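Local coordinates for protein transcriptional regulator, MarR family (Listeria monocytogenes str. 4b, PDB 2QWW) that probably binds DNA as a dimer through a winged helix-turn-helix domain and represses transcription, as many MarR-family regulators do, at residues A[44-47]-A[48-52]. Numbering follows the deposited sequence.
Sequences LAMI and NVIYS
Two successive turns of helix 41-52, in the winged helix domain of this MarR-family protein, are joined by an unbroken run of i to i+4 backbone hydrogen bonds and by side chains that lie against the preceding turn. Asn48 N donates to Leu44 O at 2.9 Å, and Val49 N to Ala45 O at 3.0 Å. Ile50 N reaches Met46 O at 2.9 Å with an N-H...O angle of 164°, whereas the next bond, Tyr51 N to Ile47 O at 3.0 Å, is more bent, at 137°.

On one flank selenomethionine Met46 and Ile50 run side by side, CG of the first 3.9 Å from CD1 of the second. Ile50 CG1 stands beside its own backbone N (chi1 -62°), which leans it back over the earlier turn, 3.3 Å from Met46 O. Long, flexible Met46 suits a place among Asn75, Val76 and Leu79 of helix 69-81, while branched Ile50 rests on Leu101 and Leu103 of strand 100-103, so this flank joins the helix to helix 69-81, probably the recognition helix of the helix-turn-helix, and to strand 100-103 of the wing sheet.

Asn48 takes a different course. Its amide folds back toward Leu44, bringing ND2 within 3.0 Å of Leu44 O, but the angle is too poor for a hydrogen bond; OD1 instead accepts one from Ser111 OG in helix 105-115. Asn48, itself partly exposed, suits the boundary with that helix: its carbonyl oxygen can pair with a serine hydroxyl while the side chain packs on Ser114. Apolar Ile47 beside it is buried against Ser111, Leu79 and Leu103.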
loop_
_atom_site.group_PDB
_atom_site.type_symbol
_atom_site.label_atom_id
_atom_site.label_comp_id
_atom_site.label_asym_id
_atom_site.label_seq_id
_atom_site.Cartn_x
_atom_site.Cartn_y
_atom_site.Cartn_z
ATOM N N LEU A 44 -13.561 -0.987 -0.372
ATOM C CA LEU A 44 -13.169 -1.116 1.035
ATOM C C LEU A 44 -12.353 0.061 1.521
ATOM O O LEU A 44 -12.514 0.474 2.646
ATOM C CB LEU A 44 -12.376 -2.389 1.267
ATOM C CG LEU A 44 -13.190 -3.657 1.208
ATOM C CD1 LEU A 44 -12.258 -4.833 1.132
ATOM C CD2 LEU A 44 -14.121 -3.746 2.417
ATOM N N ALA A 45 -11.487 0.609 0.680
ATOM C CA ALA A 45 -10.723 1.786 1.072
ATOM C C ALA A 45 -11.683 2.922 1.434
ATOM O O ALA A 45 -11.510 3.603 2.450
ATOM C CB ALA A 45 -9.796 2.208 -0.041
HETATM N N MSE A 46 -12.711 3.103 0.607
HETATM C CA MSE A 46 -13.753 4.120 0.830
HETATM C C MSE A 46 -14.501 3.857 2.124
HETATM O O MSE A 46 -14.690 4.765 2.934
HETATM C CB MSE A 46 -14.718 4.120 -0.353
HETATM C CG MSE A 46 -15.910 5.101 -0.275
HETATM SE SE MSE A 46 -16.868 5.400 -2.010
HETATM C CE MSE A 46 -15.455 6.133 -2.992
ATOM N N ILE A 47 -14.924 2.608 2.307
ATOM C CA ILE A 47 -15.657 2.187 3.502
ATOM C C ILE A 47 -14.858 2.521 4.746
ATOM O O ILE A 47 -15.400 3.047 5.702
ATOM C CB ILE A 47 -15.933 0.667 3.503
ATOM C CG1 ILE A 47 -16.915 0.280 2.399
ATOM C CG2 ILE A 47 -16.507 0.212 4.847
ATOM C CD1 ILE A 47 -18.355 0.588 2.680
ATOM N N ASN A 48 -13.561 2.238 4.698
ATOM C CA ASN A 48 -12.659 2.471 5.814
ATOM C C ASN A 48 -12.436 3.954 6.143
ATOM O O ASN A 48 -12.377 4.322 7.318
ATOM C CB ASN A 48 -11.345 1.721 5.574
ATOM C CG ASN A 48 -11.529 0.189 5.620
ATOM O OD1 ASN A 48 -12.349 -0.325 6.388
ATOM N ND2 ASN A 48 -10.756 -0.538 4.800
ATOM N N VAL A 49 -12.342 4.789 5.118
ATOM C CA VAL A 49 -12.253 6.228 5.307
ATOM C C VAL A 49 -13.537 6.724 5.958
ATOM O O VAL A 49 -13.496 7.480 6.913
ATOM C CB VAL A 49 -12.073 6.968 3.984
ATOM C CG1 VAL A 49 -12.264 8.467 4.164
ATOM C CG2 VAL A 49 -10.688 6.667 3.355
ATOM N N ILE A 50 -14.681 6.275 5.459
ATOM C CA ILE A 50 -15.974 6.730 5.993
ATOM C C ILE A 50 -16.172 6.280 7.444
ATOM O O ILE A 50 -16.858 6.947 8.238
ATOM C CB ILE A 50 -17.158 6.272 5.086
ATOM C CG1 ILE A 50 -17.041 6.880 3.691
ATOM C CG2 ILE A 50 -18.484 6.695 5.660
ATOM C CD1 ILE A 50 -18.071 6.351 2.689
ATOM N N TYR A 51 -15.592 5.142 7.794
ATOM C CA TYR A 51 -15.708 4.616 9.142
ATOM C C TYR A 51 -14.982 5.514 10.144
ATOM O O TYR A 51 -15.497 5.779 11.224
ATOM C CB TYR A 51 -15.125 3.201 9.211
ATOM C CG TYR A 51 -15.320 2.506 10.545
ATOM C CD1 TYR A 51 -16.591 2.355 11.097
ATOM C CD2 TYR A 51 -14.243 1.961 11.231
ATOM C CE1 TYR A 51 -16.778 1.706 12.307
ATOM C CE2 TYR A 51 -14.416 1.312 12.442
ATOM C CZ TYR A 51 -15.693 1.184 12.975
ATOM O OH TYR A 51 -15.871 0.530 14.173
ATOM N N SER A 52 -13.798 5.985 9.776
ATOM C CA SER A 52 -13.005 6.818 10.675
ATOM C C SER A 52 -13.433 8.285 10.686
ATOM O O SER A 52 -13.081 9.031 11.604
ATOM C CB SER A 52 -11.529 6.734 10.303
ATOM O OG SER A 52 -11.281 7.299 9.025
#